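Local coordinates for protein P47 (Clostridium botulinum, PDB 6EKT) that may form part of a progenitor complex that protects botulinum neurotoxin in the host gut, and has a tubular lipid-binding (TULIP) type of fold, at residues N80-K85 / F194-Y199; I111-F116 / K125-N130; K302-S307 / R321-L326. All blocks are in the same frame, centred on the assembly; numbering follows the deposited sequence.

Interaction 1. Residues N80-K85 / F194-Y199; sequences NFLRIK and FKFVYY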
loop_
_atom_site.group_PDB
_atom_site.type_symbol
_atom_site.label_atom_id
_atom_site.label_comp_id
_atom_site.label_asym_id
_atom_site.label_seq_id
_atom_site.Cartn_x
_atom_site.Cartn_y
_atom_site.Cartn_z
ATOM N N ASN A 80 4.899 17.252 5.313
ATOM C CA ASN A 80 6.113 16.755 4.754
ATOM C C ASN A 80 7.383 17.101 5.511
ATOM O O ASN A 80 8.403 17.122 4.958
ATOM C CB ASN A 80 6.240 17.135 3.296
ATOM C CG ASN A 80 6.006 18.589 3.059
ATOM O OD1 ASN A 80 6.552 19.398 3.729
ATOM N ND2 ASN A 80 5.203 18.916 2.079
ATOM N N PHE A 81 7.251 17.434 6.767
ATOM C CA PHE A 81 8.388 17.624 7.680
ATOM C C PHE A 81 8.449 16.462 8.654
ATOM O O PHE A 81 7.412 15.929 9.069
ATOM C CB PHE A 81 8.211 18.904 8.526
ATOM C CG PHE A 81 8.412 20.183 7.773
ATOM C CD1 PHE A 81 7.331 20.809 7.130
ATOM C CD2 PHE A 81 9.671 20.797 7.740
ATOM C CE1 PHE A 81 7.515 22.010 6.456
ATOM C CE2 PHE A 81 9.861 21.989 7.056
ATOM C CZ PHE A 81 8.779 22.595 6.412
ATOM N N LEU A 82 9.664 16.098 9.058
ATOM C CA LEU A 82 9.842 15.311 10.269
ATOM C C LEU A 82 10.242 16.226 11.410
ATOM O O LEU A 82 11.125 17.073 11.235
ATOM C CB LEU A 82 10.949 14.262 10.099
ATOM C CG LEU A 82 10.740 13.027 9.249
ATOM C CD1 LEU A 82 11.997 12.180 9.337
ATOM C CD2 LEU A 82 9.528 12.214 9.692
ATOM N N ARG A 83 9.605 16.051 12.565
ATOM C CA ARG A 83 10.067 16.706 13.796
ATOM C C ARG A 83 11.146 15.847 14.465
ATOM O O ARG A 83 10.964 14.639 14.614
ATOM C CB ARG A 83 8.911 16.973 14.753
ATOM C CG ARG A 83 9.296 17.983 15.830
ATOM C CD ARG A 83 8.126 18.359 16.701
ATOM N NE ARG A 83 7.137 19.216 16.031
ATOM C CZ ARG A 83 6.023 19.656 16.618
ATOM N NH1 ARG A 83 5.749 19.328 17.877
ATOM N NH2 ARG A 83 5.172 20.418 15.950
ATOM N N ILE A 84 12.273 16.462 14.837
ATOM C CA ILE A 84 13.428 15.716 15.346
ATOM C C ILE A 84 14.104 16.415 16.524
ATOM O O ILE A 84 14.116 17.658 16.594
ATOM C CB ILE A 84 14.475 15.388 14.251
ATOM C CG1 ILE A 84 15.080 16.666 13.638
ATOM C CG2 ILE A 84 13.878 14.435 13.199
ATOM C CD1 ILE A 84 16.381 16.437 12.886
ATOM N N LYS A 85 14.617 15.613 17.456
ATOM C CA LYS A 85 15.468 16.121 18.530
ATOM C C LYS A 85 16.914 15.900 18.104
ATOM O O LYS A 85 17.248 14.816 17.612
ATOM C CB LYS A 85 15.224 15.365 19.837
ATOM C CG LYS A 85 13.867 15.565 20.497
ATOM C CD LYS A 85 13.850 14.754 21.784
ATOM C CE LYS A 85 12.449 14.531 22.333
ATOM N NZ LYS A 85 12.527 13.625 23.520
ATOM N N PHE A 194 4.370 10.737 -6.368
ATOM C CA PHE A 194 4.480 10.287 -4.985
ATOM C C PHE A 194 4.710 11.458 -4.035
ATOM O O PHE A 194 5.285 12.478 -4.428
ATOM C CB PHE A 194 5.575 9.201 -4.826
ATOM C CG PHE A 194 6.731 9.347 -5.787
ATOM C CD1 PHE A 194 7.814 10.170 -5.477
ATOM C CD2 PHE A 194 6.739 8.665 -7.015
ATOM C CE1 PHE A 194 8.885 10.303 -6.364
ATOM C CE2 PHE A 194 7.807 8.802 -7.910
ATOM C CZ PHE A 194 8.879 9.624 -7.585
ATOM N N LYS A 195 4.234 11.287 -2.806
ATOM C CA LYS A 195 4.273 12.297 -1.749
ATOM C C LYS A 195 4.658 11.627 -0.437
ATOM O O LYS A 195 4.241 10.497 -0.172
ATOM C CB LYS A 195 2.874 12.897 -1.573
ATOM C CG LYS A 195 2.871 14.346 -1.086
ATOM C CD LYS A 195 1.507 14.818 -0.571
ATOM C CE LYS A 195 0.431 14.670 -1.642
ATOM N NZ LYS A 195 -0.778 15.537 -1.504
ATOM N N PHE A 196 5.418 12.335 0.396
ATOM C CA PHE A 196 5.663 11.913 1.784
ATOM C C PHE A 196 4.701 12.588 2.769
ATOM O O PHE A 196 4.431 13.791 2.652
ATOM C CB PHE A 196 7.127 12.191 2.215
ATOM C CG PHE A 196 7.321 12.146 3.712
ATOM C CD1 PHE A 196 7.303 10.926 4.393
ATOM C CD2 PHE A 196 7.440 13.331 4.451
ATOM C CE1 PHE A 196 7.431 10.872 5.786
ATOM C CE2 PHE A 196 7.568 13.287 5.850
ATOM C CZ PHE A 196 7.557 12.055 6.511
ATOM N N VAL A 197 4.203 11.828 3.752
ATOM C CA VAL A 197 3.311 12.366 4.789
ATOM C C VAL A 197 3.636 11.695 6.109
ATOM O O VAL A 197 3.749 10.468 6.146
ATOM C CB VAL A 197 1.809 12.078 4.473
ATOM C CG1 VAL A 197 0.893 12.761 5.484
ATOM C CG2 VAL A 197 1.447 12.584 3.098
ATOM N N TYR A 198 3.794 12.489 7.182
ATOM C CA TYR A 198 3.974 11.942 8.538
ATOM C C TYR A 198 2.626 11.865 9.218
ATOM O O TYR A 198 1.833 12.775 9.070
ATOM C CB TYR A 198 4.924 12.814 9.387
ATOM C CG TYR A 198 5.290 12.165 10.712
ATOM C CD1 TYR A 198 4.513 12.358 11.866
ATOM C CD2 TYR A 198 6.390 11.313 10.798
ATOM C CE1 TYR A 198 4.848 11.734 13.068
ATOM C CE2 TYR A 198 6.725 10.691 11.987
ATOM C CZ TYR A 198 5.963 10.908 13.114
ATOM O OH TYR A 198 6.326 10.258 14.269
ATOM N N TYR A 199 2.376 10.797 9.974
ATOM C CA TYR A 199 1.075 10.570 10.610
ATOM C C TYR A 199 1.241 10.221 12.080
ATOM O O TYR A 199 2.074 9.374 12.415
ATOM C CB TYR A 199 0.328 9.421 9.889
ATOM C CG TYR A 199 -1.004 9.017 10.508
ATOM C CD1 TYR A 199 -1.059 8.034 11.513
ATOM C CD2 TYR A 199 -2.211 9.595 10.078
ATOM C CE1 TYR A 199 -2.266 7.642 12.080
ATOM C CE2 TYR A 199 -3.432 9.212 10.651
ATOM C CZ TYR A 199 -3.451 8.232 11.650
ATOM O OH TYR A 199 -4.641 7.828 12.219
#

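Interaction 2. Residues I111-F116 / K125-N130; sequences IKLDFF and KELKFN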
loop_
_atom_site.group_PDB
_atom_site.type_symbol
_atom_site.label_atom_id
_atom_site.label_comp_id
_atom_site.label_asym_id
_atom_site.label_seq_id
_atom_site.Cartn_x
_atom_site.Cartn_y
_atom_site.Cartn_z
ATOM N N ILE A 111 12.492 19.241 9.845
ATOM C CA ILE A 111 13.244 19.258 8.596
ATOM C C ILE A 111 12.402 18.582 7.530
ATOM O O ILE A 111 11.847 17.502 7.768
ATOM C CB ILE A 111 14.649 18.604 8.722
ATOM C CG1 ILE A 111 15.465 19.265 9.866
ATOM C CG2 ILE A 111 15.402 18.691 7.391
ATOM C CD1 ILE A 111 16.884 18.743 10.069
ATOM N N LYS A 112 12.323 19.227 6.373
ATOM C CA LYS A 112 11.586 18.700 5.226
ATOM C C LYS A 112 12.260 17.434 4.681
ATOM O O LYS A 112 13.486 17.316 4.720
ATOM C CB LYS A 112 11.514 19.766 4.137
ATOM C CG LYS A 112 10.518 19.451 3.030
ATOM C CD LYS A 112 10.439 20.545 1.985
ATOM C CE LYS A 112 9.661 21.774 2.452
ATOM N NZ LYS A 112 8.253 21.450 2.764
ATOM N N LEU A 113 11.442 16.490 4.212
ATOM C CA LEU A 113 11.929 15.369 3.402
ATOM C C LEU A 113 11.531 15.628 1.961
ATOM O O LEU A 113 10.468 16.201 1.699
ATOM C CB LEU A 113 11.374 14.023 3.891
ATOM C CG LEU A 113 11.504 13.614 5.376
ATOM C CD1 LEU A 113 11.160 12.151 5.610
ATOM C CD2 LEU A 113 12.883 13.876 5.964
ATOM N N ASP A 114 12.403 15.267 1.030
ATOM C CA ASP A 114 12.054 15.274 -0.377
ATOM C C ASP A 114 12.622 14.034 -1.057
ATOM O O ASP A 114 13.513 13.381 -0.511
ATOM C CB ASP A 114 12.556 16.555 -1.062
ATOM C CG ASP A 114 11.544 17.683 -0.986
ATOM O OD1 ASP A 114 10.383 17.490 -1.428
ATOM O OD2 ASP A 114 11.901 18.765 -0.461
ATOM N N PHE A 115 12.080 13.718 -2.227
ATOM C CA PHE A 115 12.612 12.630 -3.055
ATOM C C PHE A 115 13.701 13.202 -3.957
ATOM O O PHE A 115 13.478 14.201 -4.634
ATOM C CB PHE A 115 11.496 11.970 -3.855
ATOM C CG PHE A 115 10.509 11.224 -3.001
ATOM C CD1 PHE A 115 9.386 11.872 -2.467
ATOM C CD2 PHE A 115 10.704 9.875 -2.719
ATOM C CE1 PHE A 115 8.478 11.185 -1.670
ATOM C CE2 PHE A 115 9.791 9.184 -1.922
ATOM C CZ PHE A 115 8.692 9.837 -1.403
ATOM N N PHE A 116 14.884 12.588 -3.930
ATOM C CA PHE A 116 16.042 13.068 -4.687
ATOM C C PHE A 116 16.431 12.141 -5.823
ATOM O O PHE A 116 16.263 10.919 -5.714
ATOM C CB PHE A 116 17.233 13.311 -3.751
ATOM C CG PHE A 116 17.049 14.510 -2.871
ATOM C CD1 PHE A 116 16.417 14.390 -1.625
ATOM C CD2 PHE A 116 17.457 15.773 -3.302
ATOM C CE1 PHE A 116 16.206 15.506 -0.823
ATOM C CE2 PHE A 116 17.262 16.891 -2.501
ATOM C CZ PHE A 116 16.641 16.755 -1.260
ATOM N N LYS A 125 14.748 6.692 -6.824
ATOM C CA LYS A 125 14.662 7.944 -6.065
ATOM C C LYS A 125 14.909 7.639 -4.582
ATOM O O LYS A 125 14.695 6.512 -4.126
ATOM C CB LYS A 125 13.310 8.643 -6.302
ATOM C CG LYS A 125 12.879 8.743 -7.769
ATOM C CD LYS A 125 13.757 9.681 -8.582
ATOM C CE LYS A 125 13.375 9.644 -10.048
ATOM N NZ LYS A 125 14.474 10.253 -10.863
ATOM N N GLU A 126 15.411 8.614 -3.835
ATOM C CA GLU A 126 15.653 8.414 -2.411
ATOM C C GLU A 126 14.988 9.505 -1.582
ATOM O O GLU A 126 15.127 10.681 -1.890
ATOM C CB GLU A 126 17.148 8.388 -2.134
ATOM C CG GLU A 126 17.846 7.188 -2.758
ATOM C CD GLU A 126 19.359 7.284 -2.708
ATOM O OE1 GLU A 126 19.903 8.408 -2.655
ATOM O OE2 GLU A 126 19.994 6.213 -2.731
ATOM N N LEU A 127 14.253 9.091 -0.551
ATOM C CA LEU A 127 13.631 10.005 0.398
ATOM C C LEU A 127 14.683 10.328 1.440
ATOM O O LEU A 127 15.180 9.433 2.144
ATOM C CB LEU A 127 12.369 9.378 1.022
ATOM C CG LEU A 127 11.526 10.181 2.029
ATOM C CD1 LEU A 127 10.877 11.395 1.383
ATOM C CD2 LEU A 127 10.483 9.270 2.667
ATOM N N LYS A 128 15.055 11.608 1.484
ATOM C CA LYS A 128 16.119 12.110 2.340
ATOM C C LYS A 128 15.700 13.456 2.950
ATOM O O LYS A 128 14.803 14.134 2.428
ATOM C CB LYS A 128 17.415 12.356 1.542
ATOM C CG LYS A 128 18.074 11.135 0.918
ATOM C CD LYS A 128 19.510 11.463 0.531
ATOM C CE LYS A 128 19.606 12.080 -0.858
ATOM N NZ LYS A 128 21.040 12.196 -1.255
ATOM N N PHE A 129 16.370 13.833 4.040
ATOM C CA PHE A 129 16.310 15.212 4.547
ATOM C C PHE A 129 16.624 16.231 3.456
ATOM O O PHE A 129 17.553 16.043 2.661
ATOM C CB PHE A 129 17.324 15.422 5.669
ATOM C CG PHE A 129 16.909 14.865 7.002
ATOM C CD1 PHE A 129 15.742 15.300 7.635
ATOM C CD2 PHE A 129 17.708 13.933 7.647
ATOM C CE1 PHE A 129 15.371 14.794 8.878
ATOM C CE2 PHE A 129 17.352 13.434 8.896
ATOM C CZ PHE A 129 16.188 13.878 9.512
ATOM N N ASN A 130 15.858 17.316 3.440
ATOM C CA ASN A 130 16.156 18.463 2.602
ATOM C C ASN A 130 16.304 19.696 3.494
ATOM O O ASN A 130 15.324 20.187 4.061
ATOM C CB ASN A 130 15.056 18.676 1.559
ATOM C CG ASN A 130 15.407 19.741 0.546
ATOM O OD1 ASN A 130 16.469 20.373 0.610
ATOM N ND2 ASN A 130 14.502 19.971 -0.384
#

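Interaction 3. Residues K302-S307 / R321-L326; sequences KINNFS and RGLVRL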
loop_
_atom_site.group_PDB
_atom_site.type_symbol
_atom_site.label_atom_id
_atom_site.label_comp_id
_atom_site.label_asym_id
_atom_site.label_seq_id
_atom_site.Cartn_x
_atom_site.Cartn_y
_atom_site.Cartn_z
ATOM N N LYS A 302 -22.848 -22.955 -20.316
ATOM C CA LYS A 302 -22.375 -21.686 -20.851
ATOM C C LYS A 302 -22.763 -20.596 -19.851
ATOM O O LYS A 302 -23.888 -20.607 -19.336
ATOM C CB LYS A 302 -23.009 -21.400 -22.225
ATOM C CG LYS A 302 -22.941 -22.551 -23.231
ATOM C CD LYS A 302 -21.500 -22.871 -23.626
ATOM C CE LYS A 302 -21.480 -24.067 -24.558
ATOM N NZ LYS A 302 -20.042 -24.369 -24.821
ATOM N N ILE A 303 -21.841 -19.682 -19.539
ATOM C CA ILE A 303 -22.187 -18.556 -18.686
ATOM C C ILE A 303 -22.149 -17.334 -19.590
ATOM O O ILE A 303 -21.107 -17.046 -20.210
ATOM C CB ILE A 303 -21.209 -18.396 -17.485
ATOM C CG1 ILE A 303 -21.253 -19.639 -16.574
ATOM C CG2 ILE A 303 -21.531 -17.130 -16.663
ATOM C CD1 ILE A 303 -20.152 -19.665 -15.505
ATOM N N ASN A 304 -23.286 -16.645 -19.689
ATOM C CA ASN A 304 -23.389 -15.503 -20.586
ATOM C C ASN A 304 -23.158 -14.156 -19.910
ATOM O O ASN A 304 -22.727 -13.227 -20.572
ATOM C CB ASN A 304 -24.715 -15.513 -21.335
ATOM C CG ASN A 304 -24.877 -16.765 -22.182
ATOM O OD1 ASN A 304 -23.986 -17.117 -22.961
ATOM N ND2 ASN A 304 -25.988 -17.464 -21.997
ATOM N N ASN A 305 -23.451 -14.066 -18.615
ATOM C CA ASN A 305 -23.258 -12.810 -17.856
ATOM C C ASN A 305 -22.626 -13.174 -16.537
ATOM O O ASN A 305 -23.085 -14.094 -15.860
ATOM C CB ASN A 305 -24.586 -12.083 -17.592
ATOM C CG ASN A 305 -25.378 -11.842 -18.846
ATOM O OD1 ASN A 305 -26.363 -12.533 -19.094
ATOM N ND2 ASN A 305 -24.954 -10.878 -19.659
ATOM N N PHE A 306 -21.591 -12.432 -16.172
ATOM C CA PHE A 306 -20.821 -12.684 -14.991
ATOM C C PHE A 306 -20.437 -11.317 -14.443
ATOM O O PHE A 306 -19.959 -10.477 -15.197
ATOM C CB PHE A 306 -19.549 -13.469 -15.375
ATOM C CG PHE A 306 -18.700 -13.880 -14.204
ATOM C CD1 PHE A 306 -17.677 -13.047 -13.723
ATOM C CD2 PHE A 306 -18.870 -15.139 -13.611
ATOM C CE1 PHE A 306 -16.875 -13.454 -12.661
ATOM C CE2 PHE A 306 -18.072 -15.544 -12.541
ATOM C CZ PHE A 306 -17.067 -14.693 -12.072
ATOM N N SER A 307 -20.676 -11.110 -13.152
ATOM C CA SER A 307 -20.208 -9.915 -12.476
ATOM C C SER A 307 -19.604 -10.324 -11.160
ATOM O O SER A 307 -19.985 -11.342 -10.581
ATOM C CB SER A 307 -21.340 -8.907 -12.278
ATOM O OG SER A 307 -22.072 -8.769 -13.484
ATOM N N ARG A 321 -25.383 -15.531 -14.938
ATOM C CA ARG A 321 -26.518 -16.103 -15.656
ATOM C C ARG A 321 -25.955 -16.927 -16.796
ATOM O O ARG A 321 -25.029 -16.491 -17.498
ATOM C CB ARG A 321 -27.384 -14.977 -16.234
ATOM C CG ARG A 321 -28.737 -15.351 -16.852
ATOM C CD ARG A 321 -29.578 -14.078 -17.101
ATOM N NE ARG A 321 -29.289 -13.018 -16.093
ATOM C CZ ARG A 321 -28.618 -11.875 -16.305
ATOM N NH1 ARG A 321 -28.416 -11.033 -15.306
ATOM N NH2 ARG A 321 -28.157 -11.544 -17.504
ATOM N N GLY A 322 -26.555 -18.098 -17.007
ATOM C CA GLY A 322 -26.125 -18.986 -18.086
ATOM C C GLY A 322 -27.214 -19.972 -18.481
ATOM O O GLY A 322 -28.385 -19.829 -18.106
ATOM N N LEU A 323 -26.819 -20.962 -19.266
ATOM C CA LEU A 323 -27.740 -21.984 -19.745
ATOM C C LEU A 323 -26.952 -23.269 -19.965
ATOM O O LEU A 323 -25.721 -23.228 -20.098
ATOM C CB LEU A 323 -28.443 -21.543 -21.045
ATOM C CG LEU A 323 -27.592 -21.127 -22.239
ATOM C CD1 LEU A 323 -27.148 -22.357 -23.045
ATOM C CD2 LEU A 323 -28.406 -20.175 -23.106
ATOM N N VAL A 324 -27.669 -24.385 -20.025
ATOM C CA VAL A 324 -27.044 -25.666 -20.368
ATOM C C VAL A 324 -28.054 -26.457 -21.210
ATOM O O VAL A 324 -29.224 -26.580 -20.831
ATOM C CB VAL A 324 -26.534 -26.459 -19.121
ATOM C CG1 VAL A 324 -27.663 -26.796 -18.135
ATOM C CG2 VAL A 324 -25.731 -27.697 -19.527
ATOM N N ARG A 325 -27.593 -26.942 -22.358
ATOM C CA ARG A 325 -28.459 -27.674 -23.299
ATOM C C ARG A 325 -28.173 -29.166 -23.181
ATOM O O ARG A 325 -27.031 -29.556 -22.860
ATOM C CB ARG A 325 -28.219 -27.196 -24.733
ATOM C CG ARG A 325 -28.234 -25.685 -24.892
ATOM C CD ARG A 325 -28.107 -25.235 -26.342
ATOM N NE ARG A 325 -28.584 -23.853 -26.418
ATOM C CZ ARG A 325 -29.869 -23.507 -26.595
ATOM N NH1 ARG A 325 -30.836 -24.432 -26.779
ATOM N NH2 ARG A 325 -30.184 -22.226 -26.604
ATOM N N LEU A 326 -29.173 -30.009 -23.458
ATOM C CA LEU A 326 -28.907 -31.453 -23.487
ATOM C C LEU A 326 -28.108 -31.881 -24.711
ATOM O O LEU A 326 -28.522 -31.660 -25.860
ATOM C CB LEU A 326 -30.185 -32.288 -23.370
ATOM C CG LEU A 326 -31.041 -32.056 -22.108
ATOM C CD1 LEU A 326 -32.115 -33.137 -22.063
ATOM C CD2 LEU A 326 -30.201 -32.100 -20.837
#

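Interaction 1. Residues N80-K85 / F194-Y199
Leu82 and Tyr198 meet through one methyl group: CD2 of Leu82 lies 3.4 Å from CD2 of Tyr198, and the leucine side chain crosses the tyrosine at about a right angle. The same methyl reaches a second aromatic residue, with Leu82 CD2 3.7 Å from CZ of Phe196, so a single branch of the leucine bridges two rings that lie two residues apart on strand 193-199. Both aromatic side chains extend with CG opposite the backbone N (chi1 164° for Phe196 and -171° for Tyr198), which carries the rings to the same methyl.

A second set of contacts pairs a ring with backbone. The rim of Phe196 runs against the main chain where strand 81-88 begins: its CD2 is 3.7 Å from CA of Asn80, the carbonyl carbon of Asn80 lies in the ring plane at its edge, and the O of Phe81 approaches the same edge at 4.2 Å from CE2.

Polar ends are satisfied elsewhere, Tyr198 OH by Asn75 and Asn80 OD1 by Lys112. Leu209 and Leu113 add apolar cover to Phe196.

The two strand axes pass 7.3 Å apart at 39°, wider than neighbours within one sheet. What joins them is apolar side-chain packing together with a ring set against backbone, a contact between two sheets of the elongated, TULIP-like fold in which edge strand 193-199 of one meets strand 81-88 of the other.

Interaction 2. Residues I111-F116 / K125-N130
Asn130 N gives the shortest polar bond, 2.7 Å to the O of Lys112, in an antiparallel beta hairpin formed by strands 108-118 and 124-141. Further along, Asp114 pairs with Lys128 and Phe116 with Glu126, each through two backbone bonds; the N of Phe116 comes within 2.8 Å of the O of Glu126.

The asparagine is held at its side chain too. Its ND2 donates to OD2 of Asp114 over 2.9 Å, on the anti side of the carboxylate and 22° out of its plane, while OD1 accepts from the backbone of Gly132, so both ends of the amide are engaged and its rotation is fixed. The Phe116 ring turns its edge to this amide, CZ 3.7 Å from CG of Asn130, ring and amide planes being 76° apart. Lys128 passes the same ring at about a right angle, its CB 3.9 Å from CD1 of Phe116.

Towards the Asn130 end of the hairpin lies an apolar group. Leu113 touches the ring of Phe129 with CD2, and CG2 of Ile111 meets the same ring, 3.4 Å from CD1 of Phe129. Phe177 packs edge-to-face on Phe129 from outside the hairpin. Leu113 also meets Leu127 through its CB.

Phe115 and Leu127 share one face of the sheet. With CG of Leu127 trans to N (chi1 -178°), methyl CD1 sits over the centre of the Phe115 ring, 3.9 Å from its centroid, a CH-pi contact.

Interaction 3. Residues K302-S307 / R321-L326
Asn305 and Arg321 face each other on one side of the sheet, their flat ends turned 46° apart. NH2 of the arginine lies 2.6 Å from OD1 of Asn305, the oxygen standing oblique to the guanidinium plane. The arginine chain sets out extended from the backbone, then bends at chi3 (-31°), and that bend brings the guanidinium back toward the asparagine, NH2 leading.

On the same side, Asn304 leans toward Leu323: its ND2 lies 3.8 Å from CD2 of the leucine, the amide nitrogen touching a methyl branch, the two side chains crossing at a slant. Lys302 sets its own aliphatic stem beside Leu323, while its NZ is bonded to Asn288. The opposite face carries Ile303, whose CG2 is 3.7 Å from the O of Arg321 and which also packs on Ile391 of helix 374-394.

Across from Ile303 stands Gly322, and the strands draw close here, the CA atoms of the pair being 4.0 Å apart. The O of Lys302 comes to 3.0 Å from CA of Gly322, a CA-H...O contact that is possible because glycine carries no side chain on this face.

The backbone explains why two asparagines neighbour one arginine. The O of Arg321 accepts from Asn304 N at 2.8 Å and from Asn305 N at 3.1 Å, while Arg321 N donates to the O of Asn305. Ahead of this, Lys302 and Leu323 pair through two bonds in regular fashion. Two residues of strand 297-311 thus face one of strand 315-326, the defining feature of a classic beta bulge, set here in an antiparallel hairpin whose sheet packs against the long helix 374-394.

Interactions 1 and 2 are neighbours, their centres 10 Å apart, and both reach one sheet, where strands 81-88 and 108-118 lie side by side, while 194-199 comes from another. Leu82 N meets the O of Ile111 at 2.9 Å, probably a hydrogen bond, so the leucine that packs on the aromatic rings of strand 193-199 is also tied to the hairpin of interaction 2. Along the chain, that hairpin is nested inside the loop closed by interaction 1. Interaction 3 lies on the other side of the molecule's centre, about 53 Å from interaction 1 and 55 Å from interaction 2 between centres, as befits an elongated protein. It belongs to a separate sheet.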